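Local coordinates for protein phosphoglycerol transferase GacH (Streptococcus pyogenes MGAS5005, PDB 6DGM) that probably transfers glycerol phosphate onto the rhamnose polysaccharide of the group A streptococcal cell wall, with a manganese ion at its active site, at residues Val58-Asp63 with Glu218-Glu223; Thr98-Tyr103 with Ser327-Leu332; Trp212-Pro217 with Ala239-Phe244; Thr334-Lys339 with Ala353-Leu358. One frame throughout, in Å; residues are numbered along the deposited sequence.

Overall arrangement
Four contacts illustrate how chemistry follows place in the alkaline-phosphatase-like C-terminal domain of a membrane protein. Contacts 1 and 3 lie on one side of the chain's centre, contacts 2 and 4 on the other, with about 40 Å between the centres of contacts 1 and 2. Contact 1 is a surface antiparallel pairing of two sequence-distant strands, held by backbone bonds and one serine hydroxyl; contact 3, partly buried and about 10 Å from it between centres, packs the preceding loop on helix 229-257, and Arg240 joins the two through Ile220 O. Contacts 2 and 4 are buried and share helix 328-339: contact 2 relies on tyrosine hydroxyls, whereas contact 4 is aliphatic and has no hydrogen bond across it.

Contact 1. Residues Val58-Asp63 with Glu218-Glu223; sequences VTVSHD and EEIVAE
Ser61 meets Val221 with both its backbone and its side chain, giving two bonds between the residues just beyond the paired strands. Its hydroxyl sits between the backbone N and the carbonyl carbon (chi1 54°), which puts OG in line with the amide of Val221: the N-H of Val221 reaches Ser61 OG at 2.8 Å along an almost straight path. The backbone answers in the other direction, Ser61 N giving its hydrogen to Val221 O at 2.9 Å. The same hydroxyl lies in the plane of the His62 ring at its edge and is hydrogen-bonded to ND1, a link that limits rotation of the imidazole. The ring meets residue Glu219 obliquely, with His62 CE1 3.2 Å from Glu219 O.

Further along, the segments form an antiparallel two-stranded sheet, strand 58-60 against strand 222-224, lying apart from the large central sheet of this sulfatase-family domain. Thr59 and Glu223 are its hydrogen-bonded pair: Thr59 N to Glu223 O is 2.8 Å, and Glu223 N to Thr59 O is 2.9 Å. Their side chains share one face. Val60 and Ala222, the neighbouring non-hydrogen-bonded pair, point to the other, where Val60 CG2 touches Ala222 CB at 4.1 Å. Val60 CG1, anti to the backbone N (chi1 -171°), extends instead toward Ile220 and approaches its CG2 at 4.5 Å. Helix 229-257 lies against this apolar side, Leu235 touching both Val58 and Ala222, and Thr236 OG1 is hydrogen-bonded to Ala222 N.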
loop_
_atom_site.group_PDB
_atom_site.type_symbol
_atom_site.label_atom_id
_atom_site.label_comp_id
_atom_site.label_asym_id
_atom_site.label_seq_id
_atom_site.Cartn_x
_atom_site.Cartn_y
_atom_site.Cartn_z
ATOM N N VAL A 58 17.279 -14.423 -13.206
ATOM C CA VAL A 58 17.829 -13.099 -13.499
ATOM C C VAL A 58 19.167 -12.949 -12.800
ATOM O O VAL A 58 19.346 -13.414 -11.665
ATOM C CB VAL A 58 16.843 -12.005 -13.025
ATOM C CG1 VAL A 58 17.566 -10.695 -12.708
ATOM C CG2 VAL A 58 15.776 -11.796 -14.071
ATOM N N THR A 59 20.099 -12.267 -13.460
ATOM C CA THR A 59 21.367 -11.875 -12.864
ATOM C C THR A 59 21.550 -10.379 -13.087
ATOM O O THR A 59 21.363 -9.892 -14.206
ATOM C CB THR A 59 22.529 -12.642 -13.494
ATOM O OG1 THR A 59 22.316 -14.053 -13.344
ATOM C CG2 THR A 59 23.846 -12.266 -12.814
ATOM N N VAL A 60 21.902 -9.659 -12.028
ATOM C CA VAL A 60 22.184 -8.228 -12.091
ATOM C C VAL A 60 23.626 -8.031 -11.653
ATOM O O VAL A 60 24.084 -8.684 -10.710
ATOM C CB VAL A 60 21.228 -7.404 -11.203
ATOM C CG1 VAL A 60 21.402 -5.916 -11.474
ATOM C CG2 VAL A 60 19.795 -7.814 -11.439
ATOM N N SER A 61 24.350 -7.154 -12.355
ATOM C CA SER A 61 25.774 -6.980 -12.086
ATOM C C SER A 61 26.031 -6.354 -10.719
ATOM O O SER A 61 27.109 -6.546 -10.144
ATOM C CB SER A 61 26.399 -6.089 -13.165
ATOM O OG SER A 61 25.671 -4.867 -13.262
ATOM N N HIS A 62 25.072 -5.587 -10.205
ATOM C CA HIS A 62 25.208 -4.914 -8.929
ATOM C C HIS A 62 23.880 -4.988 -8.196
ATOM O O HIS A 62 22.819 -5.111 -8.806
ATOM C CB HIS A 62 25.544 -3.424 -9.103
ATOM C CG HIS A 62 26.847 -3.171 -9.784
ATOM N ND1 HIS A 62 27.046 -3.411 -11.126
ATOM C CD2 HIS A 62 28.022 -2.697 -9.307
ATOM C CE1 HIS A 62 28.291 -3.100 -11.445
ATOM N NE2 HIS A 62 28.904 -2.667 -10.359
ATOM N N ASP A 63 23.948 -4.899 -6.876
ATOM C CA ASP A 63 22.744 -4.732 -6.077
ATOM C C ASP A 63 22.189 -3.344 -6.354
ATOM O O ASP A 63 22.907 -2.346 -6.210
ATOM C CB ASP A 63 23.118 -4.876 -4.606
ATOM C CG ASP A 63 21.921 -4.908 -3.693
ATOM O OD1 ASP A 63 20.777 -4.684 -4.146
ATOM O OD2 ASP A 63 22.127 -5.174 -2.496
ATOM N N GLU A 218 26.014 3.033 -16.412
ATOM C CA GLU A 218 26.263 2.037 -17.446
ATOM C C GLU A 218 26.835 0.754 -16.870
ATOM O O GLU A 218 26.682 -0.309 -17.486
ATOM C CB GLU A 218 27.191 2.594 -18.525
ATOM C CG GLU A 218 28.564 2.943 -18.054
ATOM C CD GLU A 218 29.384 3.557 -19.184
ATOM O OE1 GLU A 218 30.312 4.343 -18.896
ATOM O OE2 GLU A 218 29.070 3.254 -20.357
ATOM N N GLU A 219 27.474 0.825 -15.702
ATOM C CA GLU A 219 28.020 -0.374 -15.083
ATOM C C GLU A 219 26.924 -1.323 -14.602
ATOM O O GLU A 219 27.203 -2.507 -14.372
ATOM C CB GLU A 219 28.941 -0.006 -13.919
ATOM C CG GLU A 219 28.300 0.824 -12.818
ATOM C CD GLU A 219 28.429 2.340 -13.035
ATOM O OE1 GLU A 219 28.530 2.791 -14.200
ATOM O OE2 GLU A 219 28.427 3.085 -12.022
ATOM N N ILE A 220 25.698 -0.842 -14.448
ATOM C CA ILE A 220 24.593 -1.718 -14.066
ATOM C C ILE A 220 24.063 -2.389 -15.321
ATOM O O ILE A 220 23.547 -1.722 -16.225
ATOM C CB ILE A 220 23.481 -0.942 -13.346
ATOM C CG1 ILE A 220 23.979 -0.419 -12.004
ATOM C CG2 ILE A 220 22.243 -1.832 -13.159
ATOM C CD1 ILE A 220 22.998 0.478 -11.340
ATOM N N VAL A 221 24.207 -3.706 -15.388
ATOM C CA VAL A 221 23.728 -4.486 -16.522
ATOM C C VAL A 221 23.033 -5.715 -15.952
ATOM O O VAL A 221 23.428 -6.250 -14.914
ATOM C CB VAL A 221 24.849 -4.891 -17.500
ATOM C CG1 VAL A 221 25.511 -3.649 -18.096
ATOM C CG2 VAL A 221 25.857 -5.760 -16.827
ATOM N N ALA A 222 21.985 -6.152 -16.634
ATOM C CA ALA A 222 21.180 -7.259 -16.145
ATOM C C ALA A 222 20.825 -8.152 -17.321
ATOM O O ALA A 222 20.726 -7.702 -18.468
ATOM C CB ALA A 222 19.917 -6.774 -15.432
ATOM N N GLU A 223 20.678 -9.433 -17.032
ATOM C CA GLU A 223 20.257 -10.374 -18.053
ATOM C C GLU A 223 19.446 -11.461 -17.375
ATOM O O GLU A 223 19.544 -11.675 -16.164
ATOM C CB GLU A 223 21.441 -10.974 -18.806
ATOM C CG GLU A 223 22.396 -11.752 -17.937
ATOM C CD GLU A 223 23.591 -12.260 -18.711
ATOM O OE1 GLU A 223 23.934 -11.646 -19.743
ATOM O OE2 GLU A 223 24.182 -13.277 -18.287
#

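Contact 2. Residues Thr98-Tyr103 with Ser327-Leu332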
loop_
_atom_site.group_PDB
_atom_site.type_symbol
_atom_site.label_atom_id
_atom_site.label_comp_id
_atom_site.label_asym_id
_atom_site.label_seq_id
_atom_site.Cartn_x
_atom_site.Cartn_y
_atom_site.Cartn_z
ATOM N N THR A 98 -8.558 1.338 2.369
ATOM C CA THR A 98 -9.751 0.790 2.999
ATOM C C THR A 98 -9.475 -0.436 3.857
ATOM O O THR A 98 -10.248 -0.723 4.785
ATOM C CB THR A 98 -10.780 0.364 1.937
ATOM O OG1 THR A 98 -10.258 -0.713 1.149
ATOM C CG2 THR A 98 -11.163 1.534 1.029
ATOM N N SER A 99 -8.415 -1.182 3.529
ATOM C CA SER A 99 -8.096 -2.478 4.119
ATOM C C SER A 99 -9.071 -3.579 3.716
ATOM O O SER A 99 -9.106 -4.633 4.345
ATOM C CB SER A 99 -7.972 -2.413 5.648
ATOM O OG SER A 99 -6.988 -1.470 6.052
ATOM N N LEU A 100 -9.882 -3.362 2.692
ATOM C CA LEU A 100 -10.773 -4.408 2.203
ATOM C C LEU A 100 -10.069 -5.185 1.088
ATOM O O LEU A 100 -9.702 -4.579 0.067
ATOM C CB LEU A 100 -12.053 -3.783 1.671
ATOM C CG LEU A 100 -12.885 -3.012 2.709
ATOM C CD1 LEU A 100 -14.059 -2.309 2.063
ATOM C CD2 LEU A 100 -13.364 -3.939 3.838
ATOM N N PRO A 101 -9.839 -6.488 1.239
ATOM C CA PRO A 101 -9.040 -7.197 0.227
ATOM C C PRO A 101 -9.775 -7.431 -1.082
ATOM O O PRO A 101 -10.938 -7.853 -1.126
ATOM C CB PRO A 101 -8.676 -8.526 0.900
ATOM C CG PRO A 101 -9.726 -8.709 1.959
ATOM C CD PRO A 101 -10.136 -7.342 2.407
ATOM N N PHE A 102 -9.038 -7.211 -2.169
ATOM C CA PHE A 102 -9.537 -7.504 -3.509
ATOM C C PHE A 102 -9.936 -8.963 -3.639
ATOM O O PHE A 102 -10.900 -9.285 -4.339
ATOM C CB PHE A 102 -8.418 -7.162 -4.499
ATOM C CG PHE A 102 -8.858 -6.974 -5.927
ATOM C CD1 PHE A 102 -10.185 -7.031 -6.309
ATOM C CD2 PHE A 102 -7.907 -6.694 -6.890
ATOM C CE1 PHE A 102 -10.552 -6.826 -7.631
ATOM C CE2 PHE A 102 -8.269 -6.491 -8.208
ATOM C CZ PHE A 102 -9.585 -6.555 -8.577
ATOM N N TYR A 103 -9.220 -9.862 -2.964
ATOM C CA TYR A 103 -9.487 -11.283 -3.118
ATOM C C TYR A 103 -10.858 -11.696 -2.597
ATOM O O TYR A 103 -11.288 -12.814 -2.905
ATOM C CB TYR A 103 -8.378 -12.136 -2.485
ATOM C CG TYR A 103 -8.131 -11.975 -1.014
ATOM C CD1 TYR A 103 -9.080 -12.382 -0.073
ATOM C CD2 TYR A 103 -6.922 -11.470 -0.540
ATOM C CE1 TYR A 103 -8.857 -12.240 1.271
ATOM C CE2 TYR A 103 -6.687 -11.339 0.800
ATOM C CZ TYR A 103 -7.661 -11.727 1.715
ATOM O OH TYR A 103 -7.448 -11.592 3.070
ATOM N N SER A 327 -9.660 0.763 16.494
ATOM C CA SER A 327 -11.103 0.598 16.491
ATOM C C SER A 327 -11.443 -0.887 16.406
ATOM O O SER A 327 -10.586 -1.719 16.075
ATOM C CB SER A 327 -11.685 1.275 15.254
ATOM O OG SER A 327 -11.096 0.698 14.088
ATOM N N PRO A 328 -12.690 -1.251 16.684
ATOM C CA PRO A 328 -13.109 -2.640 16.442
ATOM C C PRO A 328 -12.807 -3.108 15.029
ATOM O O PRO A 328 -12.326 -4.233 14.838
ATOM C CB PRO A 328 -14.611 -2.591 16.740
ATOM C CG PRO A 328 -14.744 -1.478 17.803
ATOM C CD PRO A 328 -13.751 -0.444 17.324
ATOM N N TYR A 329 -13.063 -2.259 14.028
ATOM C CA TYR A 329 -12.694 -2.576 12.648
ATOM C C TYR A 329 -11.215 -2.946 12.534
ATOM O O TYR A 329 -10.873 -3.978 11.960
ATOM C CB TYR A 329 -13.027 -1.373 11.754
ATOM C CG TYR A 329 -12.770 -1.545 10.257
ATOM C CD1 TYR A 329 -13.275 -2.639 9.563
ATOM C CD2 TYR A 329 -12.066 -0.585 9.534
ATOM C CE1 TYR A 329 -13.053 -2.785 8.195
ATOM C CE2 TYR A 329 -11.848 -0.714 8.162
ATOM C CZ TYR A 329 -12.343 -1.812 7.506
ATOM O OH TYR A 329 -12.145 -1.942 6.150
ATOM N N TYR A 330 -10.320 -2.122 13.091
ATOM C CA TYR A 330 -8.889 -2.431 12.996
ATOM C C TYR A 330 -8.459 -3.569 13.916
ATOM O O TYR A 330 -7.428 -4.198 13.643
ATOM C CB TYR A 330 -8.018 -1.163 13.144
ATOM C CG TYR A 330 -8.160 -0.267 11.921
ATOM C CD1 TYR A 330 -7.861 -0.741 10.655
ATOM C CD2 TYR A 330 -8.621 1.023 12.038
ATOM C CE1 TYR A 330 -8.028 0.061 9.531
ATOM C CE2 TYR A 330 -8.775 1.829 10.944
ATOM C CZ TYR A 330 -8.486 1.349 9.694
ATOM O OH TYR A 330 -8.658 2.183 8.617
ATOM N N ALA A 331 -9.242 -3.886 14.959
ATOM C CA ALA A 331 -9.019 -5.116 15.712
ATOM C C ALA A 331 -9.277 -6.341 14.832
ATOM O O ALA A 331 -8.468 -7.275 14.791
ATOM C CB ALA A 331 -9.910 -5.150 16.961
ATOM N N LEU A 332 -10.406 -6.357 14.123
ATOM C CA LEU A 332 -10.656 -7.413 13.144
ATOM C C LEU A 332 -9.527 -7.488 12.125
ATOM O O LEU A 332 -9.026 -8.573 11.812
ATOM C CB LEU A 332 -11.984 -7.164 12.436
ATOM C CG LEU A 332 -12.277 -7.955 11.157
ATOM C CD1 LEU A 332 -12.282 -9.443 11.410
ATOM C CD2 LEU A 332 -13.603 -7.497 10.589
HETATM O O HOH W 1 -7.436 1.217 6.292
#
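Tyr329 donates its hydroxyl to Thr98 O at 2.6 Å, joining the N-capped start of helix 328-339 to the C-terminal end of helix 89-98, which closes in an ST turn at Thr98. With CG anti to the backbone N (chi1 -177°), the phenol swings out from its helix to this carbonyl, just before Ser99 leaves helical geometry with positive phi. Leu100 runs perpendicular to the phenol, its CD2 3.3 Å from Tyr329 OH and close to the plane of the ring at its edge.

Beside this bond runs a second, water-mediated link. One water is hydrogen-bonded to Ser99 OG at 2.7 Å and to Tyr330 OH at 2.8 Å, and both the serine oxygen and the water lie at the edge of the Tyr330 ring, in its plane.

The next shell surrounds these groups. CD2 of the Tyr329 ring lies over one face of Tyr330, while Phe319 stacks on Tyr330. Thr98 OG1, also bonded to Phe94 O, makes the ST turn by accepting from Leu100 N at 3.1 Å. At the start of the tyrosine helix, Ser327 is the N-cap: its OG accepts from Tyr330 N at 3.1 Å.

Contact 3. Residues Trp212-Pro217 with Ala239-Phe244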
loop_
_atom_site.group_PDB
_atom_site.type_symbol
_atom_site.label_atom_id
_atom_site.label_comp_id
_atom_site.label_asym_id
_atom_site.label_seq_id
_atom_site.Cartn_x
_atom_site.Cartn_y
_atom_site.Cartn_z
ATOM N N TRP A 212 10.677 1.887 -19.779
ATOM C CA TRP A 212 11.874 2.189 -18.999
ATOM C C TRP A 212 12.986 2.620 -19.943
ATOM O O TRP A 212 13.296 1.914 -20.907
ATOM C CB TRP A 212 12.313 0.953 -18.201
ATOM C CG TRP A 212 11.185 0.403 -17.411
ATOM C CD1 TRP A 212 10.720 0.878 -16.234
ATOM C CD2 TRP A 212 10.332 -0.700 -17.769
ATOM N NE1 TRP A 212 9.637 0.141 -15.818
ATOM C CE2 TRP A 212 9.374 -0.828 -16.749
ATOM C CE3 TRP A 212 10.287 -1.580 -18.857
ATOM C CZ2 TRP A 212 8.384 -1.809 -16.773
ATOM C CZ3 TRP A 212 9.300 -2.556 -18.886
ATOM C CH2 TRP A 212 8.365 -2.661 -17.848
ATOM N N SER A 213 13.574 3.783 -19.686
ATOM C CA SER A 213 14.617 4.324 -20.559
ATOM C C SER A 213 15.713 4.899 -19.680
ATOM O O SER A 213 15.501 5.918 -19.020
ATOM C CB SER A 213 14.055 5.415 -21.470
ATOM O OG SER A 213 14.989 5.816 -22.473
ATOM N N SER A 214 16.873 4.256 -19.673
ATOM C CA SER A 214 17.992 4.749 -18.880
ATOM C C SER A 214 19.280 4.137 -19.394
ATOM O O SER A 214 19.386 2.914 -19.494
ATOM C CB SER A 214 17.797 4.389 -17.401
ATOM O OG SER A 214 18.846 4.951 -16.632
ATOM N N ASP A 215 20.264 4.987 -19.707
ATOM C CA ASP A 215 21.568 4.526 -20.145
ATOM C C ASP A 215 22.604 4.493 -19.041
ATOM O O ASP A 215 23.672 3.908 -19.248
ATOM C CB ASP A 215 22.068 5.415 -21.289
ATOM C CG ASP A 215 21.377 5.082 -22.591
ATOM O OD1 ASP A 215 21.578 3.942 -23.035
ATOM O OD2 ASP A 215 20.587 5.902 -23.105
ATOM N N TYR A 216 22.318 5.077 -17.878
ATOM C CA TYR A 216 23.302 5.202 -16.812
ATOM C C TYR A 216 22.616 4.936 -15.484
ATOM O O TYR A 216 21.426 5.224 -15.330
ATOM C CB TYR A 216 23.940 6.608 -16.828
ATOM C CG TYR A 216 24.469 6.930 -18.207
ATOM C CD1 TYR A 216 25.620 6.330 -18.681
ATOM C CD2 TYR A 216 23.778 7.784 -19.063
ATOM C CE1 TYR A 216 26.080 6.566 -19.934
ATOM C CE2 TYR A 216 24.243 8.034 -20.328
ATOM C CZ TYR A 216 25.390 7.426 -20.763
ATOM O OH TYR A 216 25.858 7.664 -22.030
ATOM N N PRO A 217 23.336 4.361 -14.509
ATOM C CA PRO A 217 24.754 3.970 -14.531
ATOM C C PRO A 217 25.059 2.828 -15.499
ATOM O O PRO A 217 24.440 1.778 -15.408
ATOM C CB PRO A 217 25.007 3.512 -13.087
ATOM C CG PRO A 217 23.925 4.146 -12.284
ATOM C CD PRO A 217 22.735 4.187 -13.175
ATOM N N ALA A 239 16.560 -1.759 -13.884
ATOM C CA ALA A 239 17.480 -1.870 -12.757
ATOM C C ALA A 239 18.235 -0.560 -12.528
ATOM O O ALA A 239 18.461 -0.158 -11.377
ATOM C CB ALA A 239 18.470 -3.017 -12.960
ATOM N N ARG A 240 18.636 0.105 -13.608
ATOM C CA ARG A 240 19.276 1.409 -13.489
ATOM C C ARG A 240 18.343 2.406 -12.818
ATOM O O ARG A 240 18.750 3.147 -11.921
ATOM C CB ARG A 240 19.716 1.907 -14.867
ATOM C CG ARG A 240 20.887 1.136 -15.415
ATOM C CD ARG A 240 21.069 1.396 -16.889
ATOM N NE ARG A 240 22.262 0.707 -17.368
ATOM C CZ ARG A 240 22.591 0.559 -18.641
ATOM N NH1 ARG A 240 21.812 1.049 -19.593
ATOM N NH2 ARG A 240 23.695 -0.104 -18.955
ATOM N N LEU A 241 17.077 2.442 -13.250
ATOM C CA LEU A 241 16.104 3.342 -12.637
ATOM C C LEU A 241 15.890 3.013 -11.163
ATOM O O LEU A 241 15.788 3.922 -10.331
ATOM C CB LEU A 241 14.794 3.291 -13.425
ATOM C CG LEU A 241 14.879 3.941 -14.811
ATOM C CD1 LEU A 241 13.625 3.618 -15.615
ATOM C CD2 LEU A 241 15.021 5.439 -14.716
ATOM N N LEU A 242 15.867 1.726 -10.809
ATOM C CA LEU A 242 15.745 1.367 -9.400
ATOM C C LEU A 242 16.896 1.936 -8.579
ATOM O O LEU A 242 16.710 2.317 -7.412
ATOM C CB LEU A 242 15.707 -0.143 -9.201
ATOM C CG LEU A 242 14.403 -0.873 -9.470
ATOM C CD1 LEU A 242 14.538 -2.309 -8.942
ATOM C CD2 LEU A 242 13.181 -0.215 -8.863
ATOM N N SER A 243 18.107 1.954 -9.155
ATOM C CA SER A 243 19.263 2.443 -8.411
ATOM C C SER A 243 19.079 3.898 -7.985
ATOM O O SER A 243 19.550 4.290 -6.904
ATOM C CB SER A 243 20.544 2.243 -9.230
ATOM O OG SER A 243 20.734 3.286 -10.173
ATOM N N PHE A 244 18.403 4.710 -8.811
ATOM C CA PHE A 244 18.113 6.091 -8.422
ATOM C C PHE A 244 17.056 6.122 -7.327
ATOM O O PHE A 244 17.200 6.825 -6.321
ATOM C CB PHE A 244 17.621 6.923 -9.619
ATOM C CG PHE A 244 18.675 7.212 -10.646
ATOM C CD1 PHE A 244 19.586 8.230 -10.447
ATOM C CD2 PHE A 244 18.733 6.490 -11.834
ATOM C CE1 PHE A 244 20.568 8.509 -11.400
ATOM C CE2 PHE A 244 19.717 6.754 -12.774
ATOM C CZ PHE A 244 20.631 7.767 -12.566
#
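Arg240 reaches out of helix 229-257 into the curve of the loop 212-217, and successive parts of its side chain meet a series of loop oxygens. CB lies 3.6 Å from Ser214 OG. CG passes Pro217 O at 3.6 Å, and CD comes between that oxygen and Ser214 O. The chain is extended from CG to NE (chi3 176°), which carries the guanidinium among the loop carbonyls. NE makes a weak bond to Pro217 O, its stronger partner being Ile220 O farther along the chain. At the tip, NH1 donates to Ser214 O at 3.1 Å, with the acceptor 7° from the guanidinium plane, while Asp215 O sits over one face; NH2 has a weak hydrogen bond to Glu218 O. Several carbonyls thus surround one cation, which probably favours its charge.

On one flank, Leu241 CD1 meets Trp212 CB at 3.9 Å, at the edge of the indole. On another, Phe244 presents its ring edge to Tyr216 O, with CE2 3.4 Å away, and touches Pro217 CD; a cis peptide precedes this proline. The loop's carbonyls gather round a helix arginine in the sulfatase-type domain, and Trp212 lies about 9 Å (side chain to ligand) from the bound sn-glycerol-1-phosphate.

Contact 4. Residues Thr334-Lys339 with Ala353-Leu358; sequences TEVLNK and AIQNDL
An antiparallel helix pair near the C-terminal end of the chain, helix 328-339 against helix 349-365, holds this contact. The axes of the two short segments approach to 9.9 Å and their directions differ by 149°. Ile354 is the main bridge, offering two branches to different parts of the partner helix. Its CG2 meets Val336 CG2 at 3.7 Å, the two side chains lying antiparallel and offset along their lengths. Its CD1 continues to Lys339, touching CB at 3.6 Å, and the Ile354 and Lys339 side chains run roughly perpendicular; the same methyl lies 4.1 Å from Glu335 O. With CG1 anti to the carbonyl carbon (chi1 -64°), the longer branch of Ile354 is the one that arrives at Lys339, while the shorter one stays on Val336.

Val336 divides its methyls as well. CG2 also packs against Leu358 CD2 at 4.1 Å, one turn after Ile354, whereas CG1 lies near Gln355 NE2, 4.0 Å away. That amide is itself engaged elsewhere, NE2 with Ala340 O and OE1 with Asn104 ND2, which should fix its rotation beside the valine.

At the Lys339 end, polar groups border the aliphatic contact without bonding across it. The lysine chain is extended beyond CG, and NZ forms a salt bridge with Glu335 OE1 at 3.2 Å, one turn earlier on the same helix, approaching on the syn lone pair of OE1. Helix 11-29 adjoins the pair, Tyr21 and Leu24 touching Glu335. Aliphatic side chains pack between two successive helices joined by a short connection: a helical hairpin.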
loop_
_atom_site.group_PDB
_atom_site.type_symbol
_atom_site.label_atom_id
_atom_site.label_comp_id
_atom_site.label_asym_id
_atom_site.label_seq_id
_atom_site.Cartn_x
_atom_site.Cartn_y
_atom_site.Cartn_z
ATOM N N THR A 334 -6.509 -6.563 12.468
ATOM C CA THR A 334 -5.311 -7.100 13.111
ATOM C C THR A 334 -5.368 -8.619 13.191
ATOM O O THR A 334 -4.355 -9.292 12.957
ATOM C CB THR A 334 -5.149 -6.481 14.498
ATOM O OG1 THR A 334 -5.017 -5.063 14.349
ATOM C CG2 THR A 334 -3.908 -7.015 15.203
ATOM N N GLU A 335 -6.548 -9.172 13.501
ATOM C CA GLU A 335 -6.730 -10.624 13.453
ATOM C C GLU A 335 -6.481 -11.165 12.048
ATOM O O GLU A 335 -5.860 -12.221 11.881
ATOM C CB GLU A 335 -8.135 -10.986 13.925
ATOM C CG GLU A 335 -8.313 -10.826 15.418
ATOM C CD GLU A 335 -7.648 -11.953 16.191
ATOM O OE1 GLU A 335 -8.228 -13.058 16.253
ATOM O OE2 GLU A 335 -6.542 -11.732 16.722
ATOM N N VAL A 336 -6.954 -10.457 11.018
ATOM C CA VAL A 336 -6.662 -10.864 9.643
ATOM C C VAL A 336 -5.160 -10.849 9.392
ATOM O O VAL A 336 -4.584 -11.831 8.908
ATOM C CB VAL A 336 -7.420 -9.984 8.633
ATOM C CG1 VAL A 336 -7.004 -10.316 7.197
ATOM C CG2 VAL A 336 -8.937 -10.143 8.825
ATOM N N LEU A 337 -4.508 -9.728 9.711
ATOM C CA LEU A 337 -3.065 -9.605 9.502
ATOM C C LEU A 337 -2.324 -10.783 10.120
ATOM O O LEU A 337 -1.468 -11.402 9.479
ATOM C CB LEU A 337 -2.568 -8.290 10.115
ATOM C CG LEU A 337 -1.064 -8.119 10.361
ATOM C CD1 LEU A 337 -0.308 -7.975 9.033
ATOM C CD2 LEU A 337 -0.817 -6.891 11.254
ATOM N N ASN A 338 -2.662 -11.128 11.358
ATOM C CA ASN A 338 -1.886 -12.115 12.089
ATOM C C ASN A 338 -2.304 -13.549 11.811
ATOM O O ASN A 338 -1.456 -14.447 11.870
ATOM C CB ASN A 338 -1.986 -11.845 13.596
ATOM C CG ASN A 338 -1.173 -10.633 14.018
ATOM O OD1 ASN A 338 -0.101 -10.376 13.469
ATOM N ND2 ASN A 338 -1.676 -9.886 15.003
ATOM N N LYS A 339 -3.585 -13.799 11.540
ATOM C CA LYS A 339 -4.070 -15.169 11.523
ATOM C C LYS A 339 -4.824 -15.590 10.271
ATOM O O LYS A 339 -5.159 -16.778 10.159
ATOM C CB LYS A 339 -4.984 -15.431 12.729
ATOM C CG LYS A 339 -4.370 -15.072 14.075
ATOM C CD LYS A 339 -5.382 -15.251 15.192
ATOM C CE LYS A 339 -4.877 -14.666 16.498
ATOM N NZ LYS A 339 -5.891 -14.804 17.582
ATOM N N ALA A 353 -12.741 -18.797 9.452
ATOM C CA ALA A 353 -13.619 -18.194 10.446
ATOM C C ALA A 353 -13.420 -16.689 10.493
ATOM O O ALA A 353 -14.388 -15.923 10.452
ATOM C CB ALA A 353 -13.366 -18.812 11.826
ATOM N N ILE A 354 -12.161 -16.248 10.537
ATOM C CA ILE A 354 -11.871 -14.822 10.559
ATOM C C ILE A 354 -12.275 -14.175 9.234
ATOM O O ILE A 354 -12.796 -13.052 9.210
ATOM C CB ILE A 354 -10.393 -14.600 10.918
ATOM C CG1 ILE A 354 -10.101 -15.100 12.340
ATOM C CG2 ILE A 354 -10.009 -13.121 10.758
ATOM C CD1 ILE A 354 -8.620 -15.160 12.663
ATOM N N GLN A 355 -12.049 -14.869 8.113
ATOM C CA GLN A 355 -12.460 -14.327 6.824
ATOM C C GLN A 355 -13.971 -14.188 6.737
ATOM O O GLN A 355 -14.461 -13.260 6.084
ATOM C CB GLN A 355 -11.916 -15.198 5.681
ATOM C CG GLN A 355 -10.456 -14.951 5.391
ATOM C CD GLN A 355 -10.183 -13.559 4.812
ATOM O OE1 GLN A 355 -11.050 -12.935 4.186
ATOM N NE2 GLN A 355 -8.970 -13.065 5.032
ATOM N N ASN A 356 -14.726 -15.081 7.396
ATOM C CA ASN A 356 -16.173 -14.923 7.401
ATOM C C ASN A 356 -16.564 -13.645 8.129
ATOM O O ASN A 356 -17.466 -12.924 7.687
ATOM C CB ASN A 356 -16.869 -16.135 7.997
ATOM C CG ASN A 356 -18.368 -15.972 8.008
ATOM O OD1 ASN A 356 -18.941 -15.580 9.013
ATOM N ND2 ASN A 356 -19.008 -16.259 6.879
ATOM N N ASP A 357 -15.896 -13.346 9.251
ATOM C CA ASP A 357 -16.115 -12.062 9.911
ATOM C C ASP A 357 -15.842 -10.918 8.939
ATOM O O ASP A 357 -16.652 -9.994 8.791
ATOM C CB ASP A 357 -15.191 -11.910 11.123
ATOM C CG ASP A 357 -15.530 -12.848 12.265
ATOM O OD1 ASP A 357 -16.663 -13.360 12.324
ATOM O OD2 ASP A 357 -14.644 -13.069 13.116
ATOM N N LEU A 358 -14.681 -10.962 8.273
ATOM C CA LEU A 358 -14.302 -9.894 7.352
ATOM C C LEU A 358 -15.266 -9.777 6.182
ATOM O O LEU A 358 -15.662 -8.664 5.815
ATOM C CB LEU A 358 -12.870 -10.118 6.869
ATOM C CG LEU A 358 -12.372 -9.098 5.853
ATOM C CD1 LEU A 358 -12.370 -7.703 6.441
ATOM C CD2 LEU A 358 -10.976 -9.466 5.350
#